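Local atomic coordinates of putrescine aminotransferase (Halomonas elongata DSM 2581, PDB entry 6GWI), a protein that probably transfers amino groups from amines such as putrescine to keto acceptors, using pyridoxal-5'-phosphate as cofactor, as in other class-III aminotransferases. Residues Arg48-Met53 with Asp433-Leu438; Phe406-Val411 with Arg440-Glu445. All blocks are in the same frame, centred on the assembly; numbering follows the deposited sequence.

Contact 1. Residues Arg48-Met53 with Asp433-Leu438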
loop_
_atom_site.group_PDB
_atom_site.type_symbol
_atom_site.label_atom_id
_atom_site.label_comp_id
_atom_site.label_asym_id
_atom_site.label_seq_id
_atom_site.Cartn_x
_atom_site.Cartn_y
_atom_site.Cartn_z
ATOM N N ARG B 48 -23.273 14.595 16.009
ATOM C CA ARG B 48 -22.502 13.566 16.696
ATOM C C ARG B 48 -23.092 12.208 16.338
ATOM O O ARG B 48 -24.304 12.003 16.463
ATOM C CB ARG B 48 -22.527 13.790 18.209
ATOM C CG ARG B 48 -21.490 12.976 18.966
ATOM C CD ARG B 48 -21.436 13.349 20.449
ATOM N NE ARG B 48 -22.278 12.492 21.281
ATOM C CZ ARG B 48 -21.849 11.822 22.351
ATOM N NH1 ARG B 48 -20.587 11.913 22.755
ATOM N NH2 ARG B 48 -22.696 11.064 23.033
ATOM N N ILE B 49 -22.239 11.287 15.891
ATOM C CA ILE B 49 -22.679 9.985 15.406
ATOM C C ILE B 49 -21.900 8.893 16.126
ATOM O O ILE B 49 -20.669 8.956 16.209
ATOM C CB ILE B 49 -22.490 9.857 13.881
ATOM C CG1 ILE B 49 -23.200 10.998 13.150
ATOM C CG2 ILE B 49 -23.013 8.525 13.388
ATOM C CD1 ILE B 49 -22.254 12.006 12.533
ATOM N N LEU B 50 -22.613 7.886 16.629
ATOM C CA LEU B 50 -21.969 6.715 17.214
ATOM C C LEU B 50 -21.360 5.863 16.103
ATOM O O LEU B 50 -22.087 5.323 15.262
ATOM C CB LEU B 50 -22.984 5.913 18.028
ATOM C CG LEU B 50 -22.470 4.937 19.091
ATOM C CD1 LEU B 50 -23.641 4.354 19.887
ATOM C CD2 LEU B 50 -21.646 3.809 18.487
ATOM N N ASP B 51 -20.031 5.741 16.095
ATOM C CA ASP B 51 -19.320 5.040 15.022
ATOM C C ASP B 51 -19.346 3.542 15.298
ATOM O O ASP B 51 -18.425 2.976 15.888
ATOM C CB ASP B 51 -17.887 5.548 14.893
ATOM C CG ASP B 51 -17.161 4.962 13.686
ATOM O OD1 ASP B 51 -17.785 4.201 12.916
ATOM O OD2 ASP B 51 -15.960 5.257 13.508
ATOM N N GLY B 52 -20.418 2.889 14.852
ATOM C CA GLY B 52 -20.544 1.453 14.985
ATOM C C GLY B 52 -19.622 0.631 14.109
ATOM O O GLY B 52 -19.642 -0.600 14.215
ATOM N N MET B 53 -18.817 1.263 13.250
ATOM C CA MET B 53 -17.873 0.552 12.395
ATOM C C MET B 53 -16.415 0.840 12.744
ATOM O O MET B 53 -15.517 0.387 12.025
ATOM C CB MET B 53 -18.114 0.901 10.923
ATOM C CG MET B 53 -19.366 0.296 10.312
ATOM S SD MET B 53 -19.380 -1.512 10.298
ATOM C CE MET B 53 -17.984 -1.875 9.233
ATOM N N ASP B 433 -25.793 -0.194 24.515
ATOM C CA ASP B 433 -27.228 0.027 24.672
ATOM C C ASP B 433 -27.732 1.070 23.684
ATOM O O ASP B 433 -28.754 0.869 23.016
ATOM C CB ASP B 433 -27.538 0.467 26.104
ATOM C CG ASP B 433 -27.403 -0.659 27.106
ATOM O OD1 ASP B 433 -27.488 -1.837 26.701
ATOM O OD2 ASP B 433 -27.208 -0.364 28.303
ATOM N N GLU B 434 -27.042 2.210 23.600
ATOM C CA GLU B 434 -27.445 3.253 22.664
ATOM C C GLU B 434 -27.438 2.732 21.232
ATOM O O GLU B 434 -28.344 3.036 20.448
ATOM C CB GLU B 434 -26.516 4.463 22.798
ATOM C CG GLU B 434 -26.906 5.655 21.931
ATOM C CD GLU B 434 -25.857 6.753 21.933
ATOM O OE1 GLU B 434 -24.777 6.544 22.520
ATOM O OE2 GLU B 434 -26.115 7.828 21.349
ATOM N N LEU B 435 -26.426 1.935 20.878
ATOM C CA LEU B 435 -26.327 1.398 19.524
ATOM C C LEU B 435 -27.564 0.592 19.149
ATOM O O LEU B 435 -28.173 0.819 18.097
ATOM C CB LEU B 435 -25.066 0.536 19.410
ATOM C CG LEU B 435 -24.682 -0.019 18.037
ATOM C CD1 LEU B 435 -23.185 -0.314 18.007
ATOM C CD2 LEU B 435 -25.467 -1.273 17.677
ATOM N N VAL B 436 -27.948 -0.366 19.995
ATOM C CA VAL B 436 -29.083 -1.227 19.678
ATOM C C VAL B 436 -30.376 -0.420 19.626
ATOM O O VAL B 436 -31.229 -0.647 18.759
ATOM C CB VAL B 436 -29.165 -2.384 20.691
ATOM C CG1 VAL B 436 -30.419 -3.216 20.462
ATOM C CG2 VAL B 436 -27.914 -3.252 20.594
ATOM N N GLU B 437 -30.552 0.523 20.555
ATOM C CA GLU B 437 -31.742 1.368 20.537
ATOM C C GLU B 437 -31.833 2.157 19.235
ATOM O O GLU B 437 -32.898 2.229 18.613
ATOM C CB GLU B 437 -31.733 2.315 21.739
ATOM C CG GLU B 437 -31.819 1.611 23.085
ATOM C CD GLU B 437 -31.511 2.534 24.249
ATOM O OE1 GLU B 437 -31.481 3.765 24.042
ATOM O OE2 GLU B 437 -31.298 2.027 25.370
ATOM N N LEU B 438 -30.722 2.763 18.811
ATOM C CA LEU B 438 -30.727 3.509 17.559
ATOM C C LEU B 438 -30.979 2.583 16.378
ATOM O O LEU B 438 -31.688 2.945 15.432
ATOM C CB LEU B 438 -29.402 4.248 17.380
ATOM C CG LEU B 438 -29.119 5.408 18.332
ATOM C CD1 LEU B 438 -27.677 5.861 18.183
ATOM C CD2 LEU B 438 -30.074 6.558 18.059
#

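Contact 2. Residues Phe406-Val411 with Arg440-Glu445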
loop_
_atom_site.group_PDB
_atom_site.type_symbol
_atom_site.label_atom_id
_atom_site.label_comp_id
_atom_site.label_asym_id
_atom_site.label_seq_id
_atom_site.Cartn_x
_atom_site.Cartn_y
_atom_site.Cartn_z
ATOM N N PHE B 406 -27.755 6.383 10.061
ATOM C CA PHE B 406 -26.915 7.572 10.108
ATOM C C PHE B 406 -27.735 8.793 10.503
ATOM O O PHE B 406 -27.286 9.622 11.305
ATOM C CB PHE B 406 -26.241 7.786 8.752
ATOM C CG PHE B 406 -25.275 8.933 8.732
ATOM C CD1 PHE B 406 -25.671 10.187 8.299
ATOM C CD2 PHE B 406 -23.969 8.761 9.160
ATOM C CE1 PHE B 406 -24.781 11.245 8.287
ATOM C CE2 PHE B 406 -23.077 9.813 9.149
ATOM C CZ PHE B 406 -23.484 11.057 8.714
ATOM N N ALA B 407 -28.946 8.918 9.949
ATOM C CA ALA B 407 -29.826 10.026 10.305
ATOM C C ALA B 407 -30.203 10.004 11.782
ATOM O O ALA B 407 -30.437 11.063 12.374
ATOM C CB ALA B 407 -31.084 9.988 9.436
ATOM N N ASN B 408 -30.269 8.821 12.392
ATOM C CA ASN B 408 -30.552 8.708 13.818
ATOM C C ASN B 408 -29.293 8.767 14.677
ATOM O O ASN B 408 -29.395 8.670 15.903
ATOM C CB ASN B 408 -31.305 7.403 14.126
ATOM C CG ASN B 408 -32.804 7.521 13.895
ATOM O OD1 ASN B 408 -33.530 8.057 14.733
ATOM N ND2 ASN B 408 -33.275 6.988 12.775
ATOM N N GLY B 409 -28.121 8.913 14.074
ATOM C CA GLY B 409 -26.889 9.020 14.817
ATOM C C GLY B 409 -26.110 7.738 15.011
ATOM O O GLY B 409 -25.417 7.608 16.027
ATOM N N LEU B 410 -26.197 6.791 14.079
ATOM C CA LEU B 410 -25.452 5.544 14.184
ATOM C C LEU B 410 -24.874 5.167 12.828
ATOM O O LEU B 410 -25.593 5.147 11.825
ATOM C CB LEU B 410 -26.340 4.403 14.697
ATOM C CG LEU B 410 -25.708 3.009 14.713
ATOM C CD1 LEU B 410 -24.523 2.951 15.664
ATOM C CD2 LEU B 410 -26.746 1.965 15.092
ATOM N N VAL B 411 -23.577 4.865 12.806
ATOM C CA VAL B 411 -22.953 4.255 11.637
ATOM C C VAL B 411 -23.158 2.745 11.733
ATOM O O VAL B 411 -22.550 2.074 12.568
ATOM C CB VAL B 411 -21.463 4.598 11.534
ATOM C CG1 VAL B 411 -20.856 3.928 10.299
ATOM C CG2 VAL B 411 -21.261 6.100 11.473
ATOM N N ARG B 440 -32.808 -0.162 16.422
ATOM C CA ARG B 440 -34.225 -0.506 16.409
ATOM C C ARG B 440 -35.059 0.644 15.859
ATOM O O ARG B 440 -36.003 0.428 15.092
ATOM C CB ARG B 440 -34.692 -0.856 17.820
ATOM C CG ARG B 440 -36.111 -1.396 17.887
ATOM C CD ARG B 440 -36.518 -1.707 19.320
ATOM N NE ARG B 440 -35.637 -2.677 19.965
ATOM C CZ ARG B 440 -35.786 -3.997 19.929
ATOM N NH1 ARG B 440 -36.793 -4.551 19.265
ATOM N NH2 ARG B 440 -34.914 -4.767 20.566
ATOM N N ARG B 441 -34.720 1.878 16.243
ATOM C CA ARG B 441 -35.429 3.041 15.721
ATOM C C ARG B 441 -35.328 3.105 14.203
ATOM O O ARG B 441 -36.326 3.351 13.516
ATOM C CB ARG B 441 -34.866 4.311 16.362
ATOM C CG ARG B 441 -35.672 5.572 16.103
ATOM C CD ARG B 441 -35.203 6.705 17.012
ATOM N NE ARG B 441 -35.234 6.317 18.421
ATOM C CZ ARG B 441 -34.536 6.911 19.385
ATOM N NH1 ARG B 441 -33.734 7.932 19.103
ATOM N NH2 ARG B 441 -34.634 6.477 20.633
ATOM N N ALA B 442 -34.131 2.868 13.659
ATOM C CA ALA B 442 -33.961 2.867 12.210
ATOM C C ALA B 442 -34.693 1.692 11.574
ATOM O O ALA B 442 -35.265 1.825 10.486
ATOM C CB ALA B 442 -32.474 2.827 11.858
ATOM N N LEU B 443 -34.683 0.533 12.234
ATOM C CA LEU B 443 -35.428 -0.609 11.717
ATOM C C LEU B 443 -36.921 -0.312 11.696
ATOM O O LEU B 443 -37.611 -0.622 10.718
ATOM C CB LEU B 443 -35.136 -1.851 12.554
ATOM C CG LEU B 443 -33.736 -2.455 12.444
ATOM C CD1 LEU B 443 -33.540 -3.476 13.553
ATOM C CD2 LEU B 443 -33.518 -3.092 11.084
ATOM N N ASP B 444 -37.440 0.289 12.771
ATOM C CA ASP B 444 -38.836 0.708 12.788
ATOM C C ASP B 444 -39.148 1.608 11.598
ATOM O O ASP B 444 -40.129 1.391 10.877
ATOM C CB ASP B 444 -39.156 1.439 14.094
ATOM C CG ASP B 444 -39.087 0.534 15.307
ATOM O OD1 ASP B 444 -39.098 -0.702 15.138
ATOM O OD2 ASP B 444 -39.033 1.066 16.435
ATOM N N GLU B 445 -38.323 2.638 11.383
ATOM C CA GLU B 445 -38.578 3.578 10.298
ATOM C C GLU B 445 -38.386 2.924 8.935
ATOM O O GLU B 445 -39.080 3.281 7.976
ATOM C CB GLU B 445 -37.674 4.806 10.440
ATOM C CG GLU B 445 -38.025 5.686 11.640
ATOM C CD GLU B 445 -36.884 6.588 12.090
ATOM O OE1 GLU B 445 -35.772 6.489 11.528
ATOM O OE2 GLU B 445 -37.106 7.404 13.009
#

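Contact 1. Residues Arg48-Met53 with Asp433-Leu438
Leu-50 and Glu-434 both hold CG anti to the backbone N (chi1 -160° and -176°), and these torsions send the two side chains past each other in opposite directions. The result is a strand-on-helix packing: Leu-50 belongs to strand 48-50, a strand of the antiparallel sheet that also holds strands 31-37 and 40-43, and lies against helix 429-450 of the class-III aminotransferase fold. One methyl does nearly all the work. CD1 of Leu-50 lies along the stem of Glu-434, 4.1 Å from its CB, and comes within 3.6 Å of the carboxylate OE1. The same methyl reaches the helix backbone, 3.8 Å from Leu-435 N, and meets Leu-435 CB at 4.1 Å. A charged residue thus offers its aliphatic part to the leucine, while OE1 is satisfied by a hydrogen bond from the neighbouring strand, where Tyr-40 OH is its partner. Arg-48 NH2 stays 5.0 Å from Glu-434 OE2, too far for a salt bridge but near enough that its charge would probably favour the ionised carboxylate. In the turn that follows, Leu-435 CD1 lies 4.4 Å from Gly-52 CA. That turn is fixed from its far side: Asp-51 OD1 accepts Met-53 N at 3.1 Å, the N-H arriving 45° out of the carboxylate plane.

Contact 2. Residues Phe406-Val411 with Arg440-Glu445
Asn-408, next to helix 397-407 in the chain, reaches across to helix 429-450, and its amide divides its two ends between Arg-441 and Glu-445. From CB, which points toward the opposing helix, the chain runs to CG, set beside the backbone N and anti to the carbonyl carbon (chi1 -83°). CG lies 4.0 Å from Arg-441 CD. OD1 then rests on the aliphatic part of the arginine, 3.1 Å from CD and 3.6 Å from CG; it is near the plane of the guanidinium, at its edge, although the amide and guanidinium planes are steeply turned against each other. ND2 makes the polar link, donating to Glu-445 OE1 at 2.8 Å with an N-H...O angle of 151°. The acceptor lies almost in the amide plane and is met on its syn side, 25° out of the carboxylate plane. ND2 also bonds to Leu-404 O of helix 397-407, so two acceptors fix the amide's rotation. Ala-442 CB lies 4.3 Å from Asn-408 ND2. A leucine in place of Asn-408 would probably leave Glu-445 OE1 without this donor and Leu-404 O without its side-chain partner. Just beyond, Gly-409 takes a positive phi and completes a Schellman motif, turning the chain toward strand 48-50. Around the amide, Ala-442 packs on Leu-404 and Cys-405 of helix 397-407, while on another face of helix 429-450 Leu-443 touches Leu-379 and Leu-381 of strand 376-381.

Helix 429-450 serves both contacts, which use successive parts of it and have centres about 9 Å apart. Contact 1 is the buried one and is mostly apolar, with its carboxylate answered by a tyrosine from the sheet; contact 2 is only partly buried, includes an exposed arginine, and relies on an amide-carboxylate hydrogen bond. They are also joined directly. Leu-50 N lies 2.9 Å from Gly-409 O and Leu-50 O 2.9 Å from Val-411 N, probable backbone hydrogen bonds that tie segment 406-411 to strand 48-50. The pair illustrates a general point: one helix can meet its neighbours mainly through hydrocarbon where it is buried and more through polar groups nearer the surface.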